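Local coordinates for protein DNA polymerase sliding clamp 2 (Thermococcus kodakarensis, PDB 3LX2) that forms one subunit of a ring-shaped homotrimeric sliding clamp that encircles DNA and probably tethers the replicative polymerase and other proteins to it, at residues Lys163-Ala168 and Glu174-Leu179; Glu21-Glu26 and Arg45-Asp50; Leu73-Lys78 and Lys112-Asp117. One frame throughout, in Å; residues are numbered along the deposited sequence.

Interaction 1. Residues Lys163-Ala168 and Glu174-Leu179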
# COMPACT_ATOMS: atom_id res chain seq x y z
N LYS A 163 -4.86 -13.98 35.65
CA LYS A 163 -5.26 -14.31 34.30
C LYS A 163 -6.13 -13.26 33.59
O LYS A 163 -7.28 -12.97 34.03
CB LYS A 163 -5.95 -15.69 34.27
CG LYS A 163 -5.53 -16.59 33.09
CD LYS A 163 -6.05 -18.04 33.26
CE LYS A 163 -4.95 -19.10 33.00
NZ LYS A 163 -5.31 -20.46 33.55
N LEU A 164 -5.58 -12.73 32.50
CA LEU A 164 -6.33 -11.84 31.60
C LEU A 164 -6.52 -12.53 30.27
O LEU A 164 -5.56 -12.81 29.54
CB LEU A 164 -5.60 -10.49 31.41
CG LEU A 164 -6.38 -9.43 30.59
CD1 LEU A 164 -7.52 -8.85 31.36
CD2 LEU A 164 -5.48 -8.32 30.10
N THR A 165 -7.78 -12.80 29.96
CA THR A 165 -8.12 -13.62 28.81
C THR A 165 -9.13 -12.89 27.92
O THR A 165 -10.14 -12.42 28.44
CB THR A 165 -8.82 -14.94 29.29
OG1 THR A 165 -8.04 -15.61 30.31
CG2 THR A 165 -9.07 -15.87 28.09
N PHE A 166 -8.88 -12.84 26.60
CA PHE A 166 -9.82 -12.31 25.61
C PHE A 166 -10.35 -13.37 24.61
O PHE A 166 -9.60 -13.90 23.79
CB PHE A 166 -9.11 -11.27 24.78
CG PHE A 166 -8.38 -10.28 25.57
CD1 PHE A 166 -9.06 -9.19 26.13
CD2 PHE A 166 -7.01 -10.41 25.78
CE1 PHE A 166 -8.37 -8.25 26.88
CE2 PHE A 166 -6.33 -9.48 26.51
CZ PHE A 166 -7.01 -8.39 27.07
N LYS A 167 -11.65 -13.67 24.67
CA LYS A 167 -12.19 -14.77 23.87
C LYS A 167 -13.44 -14.42 23.14
O LYS A 167 -14.23 -13.57 23.55
CB LYS A 167 -12.41 -16.05 24.68
CG LYS A 167 -13.70 -16.14 25.50
CD LYS A 167 -13.59 -17.33 26.54
CE LYS A 167 -14.94 -18.09 26.78
NZ LYS A 167 -15.04 -18.74 28.17
N ALA A 168 -13.59 -15.12 22.04
CA ALA A 168 -14.73 -14.97 21.19
C ALA A 168 -15.26 -16.36 20.85
O ALA A 168 -14.54 -17.37 20.88
CB ALA A 168 -14.37 -14.18 19.95
N GLU A 174 -13.78 -20.74 17.83
CA GLU A 174 -13.56 -19.96 19.03
C GLU A 174 -12.10 -19.49 19.14
O GLU A 174 -11.21 -20.09 18.54
CB GLU A 174 -14.12 -20.70 20.26
CG GLU A 174 -13.22 -21.64 21.05
CD GLU A 174 -14.06 -22.62 21.90
OE1 GLU A 174 -14.96 -23.27 21.32
OE2 GLU A 174 -13.87 -22.74 23.12
N VAL A 175 -11.84 -18.41 19.88
CA VAL A 175 -10.46 -17.95 20.01
C VAL A 175 -10.14 -17.34 21.37
O VAL A 175 -10.71 -16.34 21.78
CB VAL A 175 -10.00 -17.08 18.82
CG1 VAL A 175 -10.76 -15.75 18.73
CG2 VAL A 175 -8.50 -16.87 18.85
N ARG A 176 -9.24 -17.99 22.06
CA ARG A 176 -8.75 -17.51 23.33
C ARG A 176 -7.31 -16.90 23.13
O ARG A 176 -6.40 -17.53 22.57
CB ARG A 176 -8.77 -18.70 24.30
CG ARG A 176 -8.65 -18.42 25.75
CD ARG A 176 -8.90 -19.69 26.59
NE ARG A 176 -10.31 -19.78 27.03
CZ ARG A 176 -10.73 -19.87 28.30
NH1 ARG A 176 -9.82 -19.92 29.28
NH2 ARG A 176 -12.04 -19.94 28.60
N THR A 177 -7.16 -15.65 23.51
CA THR A 177 -5.84 -15.08 23.75
C THR A 177 -5.74 -14.89 25.25
O THR A 177 -6.64 -14.27 25.86
CB THR A 177 -5.70 -13.71 23.13
OG1 THR A 177 -5.60 -13.81 21.71
CG2 THR A 177 -4.45 -13.07 23.66
N VAL A 178 -4.66 -15.41 25.86
CA VAL A 178 -4.52 -15.30 27.33
C VAL A 178 -3.18 -14.76 27.85
O VAL A 178 -2.11 -15.29 27.54
CB VAL A 178 -4.95 -16.61 28.02
CG1 VAL A 178 -4.31 -17.82 27.36
CG2 VAL A 178 -4.63 -16.57 29.51
N LEU A 179 -3.27 -13.70 28.66
CA LEU A 179 -2.12 -12.98 29.23
C LEU A 179 -1.96 -13.16 30.72
O LEU A 179 -2.91 -12.98 31.49
CB LEU A 179 -2.27 -11.49 29.02
CG LEU A 179 -2.35 -10.92 27.63
CD1 LEU A 179 -2.07 -9.44 27.73
CD2 LEU A 179 -1.33 -11.63 26.70
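Leu164, Phe166 and Ala168 face Leu179, Thr177 and Val175 as the closely packed, hydrogen-bonded pairs of an antiparallel beta hairpin. Each pair exchanges two backbone bonds, six in all. The shortest is Leu179 N to Leu164 O, 2.6 Å; at the other end Val175 N stands 3.1 Å from Ala168 O. The side chains of these pairs are buried, and Thr177 OG1 is satisfied by a hydrogen bond with Thr109 OG1 of the second subunit. CB of Leu164 sits 4.2 Å from CB of Leu179, and Ala168 CB lies 4.1 Å from Val175 CG1. The Phe166 ring is approached at its edge by Leu179 CG, 4.4 Å from Phe166 CE2.

The other face, with Thr165, Lys167, Arg176 and Val178, is the solvent side: Arg176 is exposed, and Lys167 and Val178 are partly so. Thr165 sets its CG2 anti to the backbone N (chi1 of OG1 -51°), which places that methyl over one face of the Arg176 guanidinium and 3.5 Å from Arg176 CG. Lys167 and Arg176 run alongside each other, and Lys167 NZ comes to the guanidinium edge, 3.3 Å from Arg176 NH2. Two donors of like charge meet there without bonding and would be expected to repel.

The buried face rests on helix 138-151, where Phe166 meets Leu141 and Ala144, and Ala168 meets Ala148. Strand 154-159 flanks 164-168, bonding to it through Met158 and Tyr156. Along its other edge, strand 174-179 pairs antiparallel with a strand of the second subunit, carrying the sheet across the interface.

Interaction 2. Residues Glu21-Glu26 and Arg45-Asp50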
# COMPACT_ATOMS: atom_id res chain seq x y z
N GLU A 21 -13.09 10.56 14.70
CA GLU A 21 -13.93 10.62 13.50
C GLU A 21 -14.61 9.28 13.28
O GLU A 21 -15.62 9.19 12.57
CB GLU A 21 -13.08 11.00 12.30
CG GLU A 21 -13.84 11.36 11.00
CD GLU A 21 -14.22 10.15 10.22
OE1 GLU A 21 -13.43 9.19 10.24
OE2 GLU A 21 -15.30 10.12 9.60
N LYS A 22 -14.06 8.23 13.88
CA LYS A 22 -14.62 6.91 13.66
C LYS A 22 -16.00 6.82 14.27
O LYS A 22 -16.79 6.10 13.77
CB LYS A 22 -13.72 5.80 14.23
CG LYS A 22 -12.44 5.54 13.41
CD LYS A 22 -12.80 5.24 11.95
CE LYS A 22 -11.59 5.23 11.06
NZ LYS A 22 -10.76 4.05 11.37
N PHE A 23 -16.26 7.60 15.33
CA PHE A 23 -17.50 7.50 16.11
C PHE A 23 -18.45 8.65 16.01
O PHE A 23 -19.65 8.46 16.24
CB PHE A 23 -17.20 7.30 17.60
CG PHE A 23 -16.32 6.13 17.87
CD1 PHE A 23 -16.85 4.84 17.83
CD2 PHE A 23 -14.95 6.31 18.10
CE1 PHE A 23 -16.03 3.72 18.07
CE2 PHE A 23 -14.14 5.20 18.34
CZ PHE A 23 -14.69 3.89 18.32
N PHE A 24 -17.92 9.84 15.72
CA PHE A 24 -18.67 11.08 15.72
C PHE A 24 -18.46 11.87 14.46
O PHE A 24 -17.37 11.91 13.92
CB PHE A 24 -18.28 11.95 16.90
CG PHE A 24 -18.03 11.18 18.15
CD1 PHE A 24 -19.10 10.65 18.87
CD2 PHE A 24 -16.75 10.95 18.58
CE1 PHE A 24 -18.86 9.92 20.04
CE2 PHE A 24 -16.51 10.23 19.71
CZ PHE A 24 -17.57 9.70 20.45
N ASP A 25 -19.51 12.53 14.00
CA ASP A 25 -19.45 13.30 12.78
C ASP A 25 -18.84 14.68 13.09
O ASP A 25 -18.20 15.28 12.24
CB ASP A 25 -20.86 13.44 12.17
CG ASP A 25 -21.56 12.08 11.98
OD1 ASP A 25 -20.98 11.17 11.36
OD2 ASP A 25 -22.72 11.91 12.45
N GLU A 26 -19.07 15.13 14.33
CA GLU A 26 -18.75 16.46 14.76
C GLU A 26 -18.22 16.38 16.16
O GLU A 26 -18.63 15.51 16.94
CB GLU A 26 -20.00 17.35 14.79
CG GLU A 26 -21.02 17.10 13.65
CD GLU A 26 -22.05 18.22 13.52
OE1 GLU A 26 -22.67 18.59 14.57
OE2 GLU A 26 -22.23 18.72 12.36
N ARG A 45 -25.29 5.30 21.35
CA ARG A 45 -25.03 5.28 22.78
C ARG A 45 -24.19 4.08 23.17
O ARG A 45 -24.23 3.63 24.31
CB ARG A 45 -26.34 5.25 23.58
CG ARG A 45 -27.43 6.18 23.05
CD ARG A 45 -26.93 7.57 23.16
NE ARG A 45 -27.83 8.55 22.56
CZ ARG A 45 -27.43 9.77 22.24
NH1 ARG A 45 -26.17 10.12 22.42
NH2 ARG A 45 -28.29 10.64 21.72
N VAL A 46 -23.43 3.53 22.24
CA VAL A 46 -22.51 2.49 22.64
C VAL A 46 -21.16 3.03 23.13
O VAL A 46 -20.49 2.36 23.93
CB VAL A 46 -22.37 1.43 21.57
CG1 VAL A 46 -21.36 0.42 21.99
CG2 VAL A 46 -23.69 0.73 21.44
N VAL A 47 -20.79 4.24 22.69
CA VAL A 47 -19.42 4.74 22.84
C VAL A 47 -19.35 6.15 23.43
O VAL A 47 -19.93 7.06 22.90
CB VAL A 47 -18.64 4.66 21.47
CG1 VAL A 47 -17.30 5.33 21.53
CG2 VAL A 47 -18.41 3.23 21.08
N LEU A 48 -18.65 6.28 24.55
CA LEU A 48 -18.42 7.60 25.17
C LEU A 48 -16.94 7.96 25.26
O LEU A 48 -16.13 7.18 25.78
CB LEU A 48 -18.98 7.67 26.60
CG LEU A 48 -18.70 8.97 27.39
CD1 LEU A 48 -19.76 9.15 28.52
CD2 LEU A 48 -17.27 9.05 27.98
N VAL A 49 -16.63 9.17 24.82
CA VAL A 49 -15.27 9.66 24.90
C VAL A 49 -15.13 10.81 25.88
O VAL A 49 -15.96 11.73 25.91
CB VAL A 49 -14.69 9.99 23.51
CG1 VAL A 49 -15.24 11.30 23.02
CG2 VAL A 49 -13.23 10.03 23.61
N ASP A 50 -14.09 10.71 26.70
CA ASP A 50 -13.69 11.75 27.58
C ASP A 50 -12.19 12.13 27.39
O ASP A 50 -11.27 11.35 27.60
CB ASP A 50 -14.04 11.39 29.02
CG ASP A 50 -13.86 12.56 29.97
OD1 ASP A 50 -13.91 13.71 29.51
OD2 ASP A 50 -13.66 12.32 31.19
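Phe23 turns one face of its ring to Val47, while the neighbouring Phe24 reaches Val49. This is core packing in the N-terminal domain of the DNA clamp fold, between the loop that follows helix 10-21 and the start of strand 47-54. All four CB atoms point toward the opposite segment.

The Phe23 and Val47 side chains cross at about a right angle. CG1 of Val47, set anti to its backbone N (chi1 172°), stands over the ring face in a CH-pi contact, 3.9 Å from the centroid of Phe23 and 17° off the ring normal. The second methyl, Val47 CG2, also reaches the ring, 3.9 Å from Phe23 CE1. Behind, CB of Lys22 lies over the rim of the opposite face, so the ring is held between an aliphatic group of its own loop and one from the strand. Phe23 also touches Tyr204 and Ile208 of helix 202-209, which brings the C-terminal half of the chain into the same cluster.

Phe24 is placed differently. Phe23 CB sits over the centre of one of its faces, and the backbone oxygen of Val47 lies near the ring plane at the edge. Leu73 of helix 73-80 packs on this residue too. Phe24 meets the Val49 side chain with the end of its ring: Val49 CG1 lies 3.7 Å from Phe24 CE2 and 3.8 Å from Phe24 CZ.

Interaction 3. Residues Leu73-Lys78 and Lys112-Asp117; sequences LKRFLK and KLPLID
Arg75 and Pro114 meet from opposite directions, and beside them Phe76 touches Leu113; these two pairs join the first turn of helix 73-80 to residues 113-114 of strand 108-114. The Arg75 side chain is the one to follow. CB leaves the helix toward the strand, and CG and CD continue the chain with no partner within 4.2 Å on the strand segment. A bend at chi3 (136°) then brings the flat end round to the proline. Arg75 NE is the first to come near, 4.1 Å from Pro114 CD. Arg75 CZ follows at 3.9 Å from the same Pro114 CD, which sits over the centre of the guanidinium face. The nearest approach is made by Arg75 NH1, 3.5 Å from Pro114 CG. Arg75 NH2 reaches the third subunit, where it forms a salt bridge with OD1 of Asp172 and a weak hydrogen bond with OD1 of Asn171 of that chain.

Deeper in, the contact is purely apolar. Leu113 CD1 lies 3.8 Å from Phe76 CD1, the two side chains crossing at about a right angle, and 4.1 Å from Phe76 CA, so the same methyl also touches the helix backbone. Val101 of strand 98-104 packs on both side chains, and Phe71 meets the Phe76 ring edge-to-face.

No hydrogen bond crosses between helix and strand. The proline sets its CG-CD edge against the guanidinium face and takes none of its N-H groups, which stay available for the intersubunit salt bridge. The proline contact is thus van der Waals in kind, and the polar bonds are made across the interface.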
# COMPACT_ATOMS: atom_id res chain seq x y z
N LEU A 73 -15.69 16.71 11.98
CA LEU A 73 -14.52 15.94 12.33
C LEU A 73 -13.82 15.48 11.04
O LEU A 73 -12.60 15.61 10.88
CB LEU A 73 -14.85 14.79 13.28
CG LEU A 73 -14.71 14.97 14.81
CD1 LEU A 73 -15.50 13.93 15.67
CD2 LEU A 73 -13.26 14.97 15.26
N LYS A 74 -14.60 15.01 10.09
CA LYS A 74 -14.04 14.53 8.86
C LYS A 74 -13.41 15.65 8.07
O LYS A 74 -12.54 15.38 7.29
CB LYS A 74 -15.11 13.80 8.03
CG LYS A 74 -14.61 13.34 6.68
CD LYS A 74 -15.70 12.75 5.74
CE LYS A 74 -16.21 11.39 6.22
NZ LYS A 74 -17.40 11.55 7.10
N ARG A 75 -13.85 16.90 8.21
CA ARG A 75 -13.23 17.99 7.43
C ARG A 75 -11.82 18.28 7.96
O ARG A 75 -10.85 18.45 7.21
CB ARG A 75 -14.06 19.26 7.53
CG ARG A 75 -14.83 19.66 6.30
CD ARG A 75 -15.36 21.08 6.56
NE ARG A 75 -15.17 21.89 5.37
CZ ARG A 75 -16.10 22.63 4.76
NH1 ARG A 75 -17.34 22.71 5.25
NH2 ARG A 75 -15.76 23.32 3.68
N PHE A 76 -11.75 18.32 9.28
CA PHE A 76 -10.57 18.62 10.02
C PHE A 76 -9.58 17.52 9.84
O PHE A 76 -8.40 17.76 9.75
CB PHE A 76 -10.96 18.68 11.49
CG PHE A 76 -9.87 19.16 12.40
CD1 PHE A 76 -8.99 20.14 11.98
CD2 PHE A 76 -9.77 18.65 13.68
CE1 PHE A 76 -7.99 20.62 12.84
CE2 PHE A 76 -8.76 19.10 14.54
CZ PHE A 76 -7.87 20.10 14.11
N LEU A 77 -10.07 16.30 9.79
CA LEU A 77 -9.20 15.14 9.68
C LEU A 77 -8.48 15.14 8.35
O LEU A 77 -7.27 14.85 8.31
CB LEU A 77 -9.95 13.81 9.87
CG LEU A 77 -9.09 12.55 9.67
CD1 LEU A 77 -7.93 12.51 10.65
CD2 LEU A 77 -9.99 11.31 9.81
N LYS A 78 -9.18 15.50 7.29
CA LYS A 78 -8.51 15.62 5.97
C LYS A 78 -7.34 16.62 5.94
O LYS A 78 -6.32 16.33 5.33
CB LYS A 78 -9.49 15.90 4.82
CG LYS A 78 -10.45 14.75 4.63
CD LYS A 78 -11.52 15.08 3.58
CE LYS A 78 -12.14 13.78 3.03
NZ LYS A 78 -12.82 14.01 1.69
N LYS A 112 -8.80 27.58 6.68
CA LYS A 112 -9.91 28.07 7.51
C LYS A 112 -11.16 27.19 7.37
O LYS A 112 -11.65 26.93 6.25
CB LYS A 112 -10.22 29.51 7.22
CG LYS A 112 -9.34 30.41 8.02
CD LYS A 112 -9.80 31.86 7.99
CE LYS A 112 -9.32 32.50 6.72
NZ LYS A 112 -9.19 33.97 6.91
N LEU A 113 -11.64 26.72 8.53
CA LEU A 113 -12.79 25.80 8.53
C LEU A 113 -13.98 26.41 9.24
O LEU A 113 -13.81 26.99 10.31
CB LEU A 113 -12.44 24.47 9.20
CG LEU A 113 -11.08 23.83 8.97
CD1 LEU A 113 -10.91 22.72 10.03
CD2 LEU A 113 -10.86 23.30 7.54
N PRO A 114 -15.18 26.24 8.67
CA PRO A 114 -16.38 26.90 9.24
C PRO A 114 -16.76 26.21 10.52
O PRO A 114 -16.76 25.00 10.59
CB PRO A 114 -17.44 26.66 8.18
CG PRO A 114 -17.05 25.31 7.57
CD PRO A 114 -15.52 25.27 7.62
N LEU A 115 -17.03 26.99 11.54
CA LEU A 115 -17.45 26.46 12.81
C LEU A 115 -18.92 26.20 12.78
O LEU A 115 -19.63 26.76 11.93
CB LEU A 115 -17.15 27.48 13.89
CG LEU A 115 -15.66 27.66 14.10
CD1 LEU A 115 -15.37 28.84 15.00
CD2 LEU A 115 -15.10 26.35 14.65
N ILE A 116 -19.40 25.36 13.69
CA ILE A 116 -20.83 25.11 13.77
C ILE A 116 -21.38 25.25 15.18
O ILE A 116 -20.62 25.44 16.13
CB ILE A 116 -21.27 23.77 13.10
CG1 ILE A 116 -20.86 22.58 13.95
CG2 ILE A 116 -20.81 23.71 11.62
CD1 ILE A 116 -20.86 21.29 13.22
N ASP A 117 -22.72 25.16 15.27
CA ASP A 117 -23.47 25.16 16.54
C ASP A 117 -22.79 24.34 17.63
O ASP A 117 -22.67 23.12 17.51
CB ASP A 117 -24.92 24.66 16.31
CG ASP A 117 -25.91 25.10 17.44
OD1 ASP A 117 -25.44 25.64 18.47
OD2 ASP A 117 -27.15 24.90 17.30

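In the fold
Interactions 2 and 3 adjoin, their centres about 16 Å apart: Leu73 N, at the start of helix 73-80, is 2.9 Å from Asp25 O in a probable hydrogen bond, and Glu26 packs on Ile116. Interaction 1 lies on the far side of the chain's centre from interaction 3, about 40 Å away between centres, and about 27 Å from interaction 2. Yet interactions 1 and 3 serve the two complementary sides of one kind of interface: strand 174-179 pairs with a strand of the second subunit, while Lys112 and Arg75 engage Ser173 and Asp172 of the third. Interaction 2, away from both interfaces, belongs to the interior; repeating the head-to-tail joint closes the ring around DNA.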